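Long-range contact in nucleoporin NUP170 (Chaetomium thermophilum, PDB 5HAX), which probably serves as a scaffold component of the nuclear pore complex, joining a beta-propeller to an alpha-helical domain: residues A529-G537 / N631-L639. Sequence-based numbering, arbitrary orientation.
Sequences ALAVACGQG and NVERLRNFL
C534 meets L635 and F638 where a Schellman motif ends helix 522-533 against the side of helix 622-640, a worked example of how a helix terminus can itself become a packing surface. The two short axes run nearly perpendicular, at 97°, and the backbones come nearest at C534 and L635. G535, with positive phi, is the C-prime residue: its N binds the O of V532, while the N of Q536 reaches back to the O of A531.

F638 is the side chain to follow. Its CB lies 3.9 Å from C534 SG, and CG is almost as close to the same sulfur. Because CG stands anti to the backbone N (chi1 169°), the ring extends toward the helix end, where different ring atoms find different partners. CD2 and then CE2 meet the CD1 methyl of L530, CE2 at 3.5 Å; CE1 packs on A533 CB at 3.6 Å, and CZ lies against the same A533 CB. The sulfur completes an oblique Cys sulfur-aromatic contact, 4.6 Å from the ring centroid.

One turn earlier, L635 lies across L530 at about a right angle, CD1 to CD1, and also touches the sulfur. L591 of helix 586-599 touches both leucines, F560 of helix 549-562 adds to L530, and M679 of helix 663-694 to L635, so this apolar part of the contact is buried among the helices. Toward the exposed border the chemistry turns polar. Bends at chi2 and chi3 lay the R634 guanidinium over the C534 carbonyl. The group presents a face, rather than a well-aimed N-H, to that backbone oxygen: C534 O sits over the centre of the group, 3.0 Å from R634 CZ.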
ATOM      1  N   ALA A 529      16.344   3.093  17.095  1.00 46.75           N
ATOM      2  CA  ALA A 529      16.587   3.873  18.303  1.00 49.47           C
ATOM      3  C   ALA A 529      16.911   5.320  17.955  1.00 47.98           C
ATOM      4  O   ALA A 529      16.377   6.254  18.564  1.00 45.37           O
ATOM      5  CB  ALA A 529      17.723   3.243  19.111  1.00 52.46           C
ATOM      6  N   LEU A 530      17.783   5.522  16.966  1.00 46.88           N
ATOM      7  CA  LEU A 530      18.097   6.874  16.516  1.00 46.42           C
ATOM      8  C   LEU A 530      16.836   7.604  16.071  1.00 49.94           C
ATOM      9  O   LEU A 530      16.613   8.764  16.437  1.00 39.97           O
ATOM     10  CB  LEU A 530      19.117   6.816  15.379  1.00 42.20           C
ATOM     11  CG  LEU A 530      19.460   8.147  14.703  1.00 44.38           C
ATOM     12  CD1 LEU A 530      20.043   9.124  15.713  1.00 47.92           C
ATOM     13  CD2 LEU A 530      20.421   7.918  13.549  1.00 41.15           C
ATOM     14  N   ALA A 531      15.988   6.929  15.290  1.00 47.53           N
ATOM     15  CA  ALA A 531      14.758   7.552  14.810  1.00 42.90           C
ATOM     16  C   ALA A 531      13.846   7.934  15.969  1.00 49.60           C
ATOM     17  O   ALA A 531      13.351   9.064  16.037  1.00 46.24           O
ATOM     18  CB  ALA A 531      14.039   6.609  13.846  1.00 48.05           C
ATOM     19  N   VAL A 532      13.610   6.999  16.895  1.00 45.38           N
ATOM     20  CA  VAL A 532      12.783   7.300  18.061  1.00 44.11           C
ATOM     21  C   VAL A 532      13.395   8.442  18.861  1.00 51.69           C
ATOM     22  O   VAL A 532      12.690   9.355  19.308  1.00 51.55           O
ATOM     23  CB  VAL A 532      12.598   6.041  18.931  1.00 48.02           C
ATOM     24  CG1 VAL A 532      11.881   6.385  20.238  1.00 46.11           C
ATOM     25  CG2 VAL A 532      11.826   4.974  18.169  1.00 48.61           C
ATOM     26  N   ALA A 533      14.716   8.409  19.058  1.00 47.11           N
ATOM     27  CA  ALA A 533      15.386   9.490  19.774  1.00 53.65           C
ATOM     28  C   ALA A 533      15.148  10.837  19.108  1.00 55.86           C
ATOM     29  O   ALA A 533      15.097  11.866  19.792  1.00 58.02           O
ATOM     30  CB  ALA A 533      16.884   9.206  19.867  1.00 47.41           C
ATOM     31  N   CYS A 534      14.990  10.853  17.786  1.00 55.67           N
ATOM     32  CA  CYS A 534      14.741  12.077  17.039  1.00 56.76           C
ATOM     33  C   CYS A 534      13.259  12.427  16.953  1.00 54.10           C
ATOM     34  O   CYS A 534      12.898  13.363  16.233  1.00 57.62           O
ATOM     35  CB  CYS A 534      15.331  11.957  15.629  1.00 51.86           C
ATOM     36  SG  CYS A 534      17.136  11.914  15.595  1.00 48.40           S
ATOM     37  N   GLY A 535      12.397  11.700  17.662  1.00 57.15           N
ATOM     38  CA  GLY A 535      10.984  12.011  17.716  1.00 64.02           C
ATOM     39  C   GLY A 535      10.108  11.220  16.771  1.00 70.52           C
ATOM     40  O   GLY A 535       8.896  11.462  16.735  1.00 65.49           O
ATOM     41  N   GLN A 536      10.670  10.290  16.003  1.00 56.22           N
ATOM     42  CA  GLN A 536       9.855   9.478  15.112  1.00 62.62           C
ATOM     43  C   GLN A 536       8.993   8.517  15.920  1.00 66.33           C
ATOM     44  O   GLN A 536       9.435   7.952  16.925  1.00 64.94           O
ATOM     45  CB  GLN A 536      10.738   8.707  14.132  1.00 52.95           C
ATOM     46  CG  GLN A 536      11.552   9.600  13.202  1.00 50.96           C
ATOM     47  CD  GLN A 536      10.698  10.294  12.157  1.00 57.23           C
ATOM     48  OE1 GLN A 536       9.476  10.141  12.129  1.00 56.67           O
ATOM     49  NE2 GLN A 536      11.342  11.058  11.285  1.00 53.43           N
ATOM     50  N   GLY A 537       7.753   8.330  15.473  1.00 77.86           N
ATOM     51  CA  GLY A 537       6.762   7.616  16.242  1.00 84.76           C
ATOM     52  C   GLY A 537       6.022   8.466  17.253  1.00 96.42           C
ATOM     53  O   GLY A 537       4.985   8.026  17.765  1.00 98.86           O
ATOM     54  N   ASN A 631      13.278  16.975   9.193  1.00 53.73           N
ATOM     55  CA  ASN A 631      13.803  15.706   9.685  1.00 52.09           C
ATOM     56  C   ASN A 631      15.326  15.720   9.729  1.00 43.35           C
ATOM     57  O   ASN A 631      15.928  15.271  10.711  1.00 43.46           O
ATOM     58  CB  ASN A 631      13.305  14.554   8.811  1.00 51.65           C
ATOM     59  CG  ASN A 631      11.832  14.254   9.021  1.00 56.79           C
ATOM     60  OD1 ASN A 631      11.253  14.598  10.051  1.00 52.26           O
ATOM     61  ND2 ASN A 631      11.219  13.598   8.042  1.00 48.32           N
ATOM     62  N   VAL A 632      15.967  16.223   8.670  1.00 43.54           N
ATOM     63  CA  VAL A 632      17.426  16.305   8.656  1.00 51.63           C
ATOM     64  C   VAL A 632      17.915  17.202   9.785  1.00 49.21           C
ATOM     65  O   VAL A 632      18.900  16.890  10.465  1.00 42.63           O
ATOM     66  CB  VAL A 632      17.918  16.808   7.284  1.00 50.40           C
ATOM     67  CG1 VAL A 632      19.418  17.098   7.315  1.00 51.27           C
ATOM     68  CG2 VAL A 632      17.597  15.791   6.195  1.00 47.39           C
ATOM     69  N   GLU A 633      17.235  18.330  10.006  1.00 50.77           N
ATOM     70  CA  GLU A 633      17.671  19.273  11.031  1.00 54.86           C
ATOM     71  C   GLU A 633      17.497  18.700  12.432  1.00 53.14           C
ATOM     72  O   GLU A 633      18.362  18.889  13.295  1.00 49.45           O
ATOM     73  CB  GLU A 633      16.905  20.587  10.888  1.00 48.80           C
ATOM     74  CG  GLU A 633      17.363  21.438   9.711  1.00 63.89           C
ATOM     75  CD  GLU A 633      18.778  21.971   9.886  1.00 70.09           C
ATOM     76  OE1 GLU A 633      19.350  22.479   8.899  1.00 68.14           O
ATOM     77  OE2 GLU A 633      19.319  21.882  11.008  1.00 65.04           O
ATOM     78  N   ARG A 634      16.384  18.006  12.685  1.00 50.49           N
ATOM     79  CA  ARG A 634      16.198  17.375  13.989  1.00 51.49           C
ATOM     80  C   ARG A 634      17.267  16.319  14.242  1.00 47.37           C
ATOM     81  O   ARG A 634      17.722  16.145  15.379  1.00 49.74           O
ATOM     82  CB  ARG A 634      14.801  16.763  14.096  1.00 61.62           C
ATOM     83  CG  ARG A 634      13.740  17.735  14.596  1.00 71.49           C
ATOM     84  CD  ARG A 634      12.649  17.029  15.393  1.00 83.44           C
ATOM     85  NE  ARG A 634      13.160  16.420  16.620  1.00 89.42           N
ATOM     86  CZ  ARG A 634      12.397  16.009  17.630  1.00 91.36           C
ATOM     87  NH1 ARG A 634      12.953  15.463  18.705  1.00 83.06           N
ATOM     88  NH2 ARG A 634      11.078  16.146  17.574  1.00 88.89           N
ATOM     89  N   LEU A 635      17.679  15.604  13.194  1.00 46.82           N
ATOM     90  CA  LEU A 635      18.792  14.669  13.327  1.00 50.91           C
ATOM     91  C   LEU A 635      20.078  15.406  13.684  1.00 49.37           C
ATOM     92  O   LEU A 635      20.820  14.991  14.581  1.00 53.93           O
ATOM     93  CB  LEU A 635      18.964  13.871  12.032  1.00 42.61           C
ATOM     94  CG  LEU A 635      20.195  12.963  11.937  1.00 52.54           C
ATOM     95  CD1 LEU A 635      20.223  11.946  13.073  1.00 41.27           C
ATOM     96  CD2 LEU A 635      20.226  12.263  10.587  1.00 54.61           C
ATOM     97  N   ARG A 636      20.353  16.513  12.991  1.00 52.54           N
ATOM     98  CA  ARG A 636      21.530  17.318  13.305  1.00 55.95           C
ATOM     99  C   ARG A 636      21.465  17.851  14.730  1.00 47.87           C
ATOM    100  O   ARG A 636      22.446  17.779  15.480  1.00 56.32           O
ATOM    101  CB  ARG A 636      21.653  18.468  12.307  1.00 53.93           C
ATOM    102  CG  ARG A 636      22.446  18.116  11.064  1.00 63.36           C
ATOM    103  CD  ARG A 636      22.176  19.086   9.923  1.00 72.04           C
ATOM    104  NE  ARG A 636      22.277  20.485  10.331  1.00 76.42           N
ATOM    105  CZ  ARG A 636      23.416  21.101  10.629  1.00 77.25           C
ATOM    106  NH1 ARG A 636      23.404  22.379  10.982  1.00 81.81           N
ATOM    107  NH2 ARG A 636      24.567  20.443  10.582  1.00 85.99           N
ATOM    108  N   ASN A 637      20.310  18.394  15.121  1.00 54.09           N
ATOM    109  CA  ASN A 637      20.139  18.892  16.481  1.00 53.94           C
ATOM    110  C   ASN A 637      20.402  17.796  17.505  1.00 63.43           C
ATOM    111  O   ASN A 637      20.962  18.057  18.576  1.00 58.27           O
ATOM    112  CB  ASN A 637      18.730  19.458  16.649  1.00 59.85           C
ATOM    113  CG  ASN A 637      18.465  19.961  18.053  1.00 85.28           C
ATOM    114  OD1 ASN A 637      19.349  20.516  18.706  1.00 85.50           O
ATOM    115  ND2 ASN A 637      17.241  19.759  18.529  1.00 91.19           N
ATOM    116  N   PHE A 638      20.004  16.560  17.194  1.00 57.50           N
ATOM    117  CA  PHE A 638      20.221  15.456  18.123  1.00 55.87           C
ATOM    118  C   PHE A 638      21.705  15.154  18.286  1.00 56.15           C
ATOM    119  O   PHE A 638      22.166  14.864  19.396  1.00 58.07           O
ATOM    120  CB  PHE A 638      19.471  14.213  17.642  1.00 55.72           C
ATOM    121  CG  PHE A 638      19.844  12.961  18.383  1.00 46.64           C
ATOM    122  CD1 PHE A 638      19.291  12.682  19.622  1.00 43.40           C
ATOM    123  CD2 PHE A 638      20.749  12.062  17.841  1.00 43.37           C
ATOM    124  CE1 PHE A 638      19.633  11.532  20.307  1.00 56.52           C
ATOM    125  CE2 PHE A 638      21.094  10.911  18.521  1.00 49.49           C
ATOM    126  CZ  PHE A 638      20.535  10.646  19.755  1.00 56.23           C
ATOM    127  N   LEU A 639      22.468  15.213  17.192  1.00 51.84           N
ATOM    128  CA  LEU A 639      23.899  14.939  17.275  1.00 57.54           C
ATOM    129  C   LEU A 639      24.631  16.037  18.038  1.00 62.88           C
ATOM    130  O   LEU A 639      25.588  15.758  18.769  1.00 66.31           O
ATOM    131  CB  LEU A 639      24.483  14.776  15.871  1.00 56.32           C
ATOM    132  CG  LEU A 639      23.899  13.643  15.021  1.00 58.01           C
ATOM    133  CD1 LEU A 639      24.557  13.613  13.650  1.00 53.32           C
ATOM    134  CD2 LEU A 639      24.049  12.293  15.712  1.00 56.70           C
TER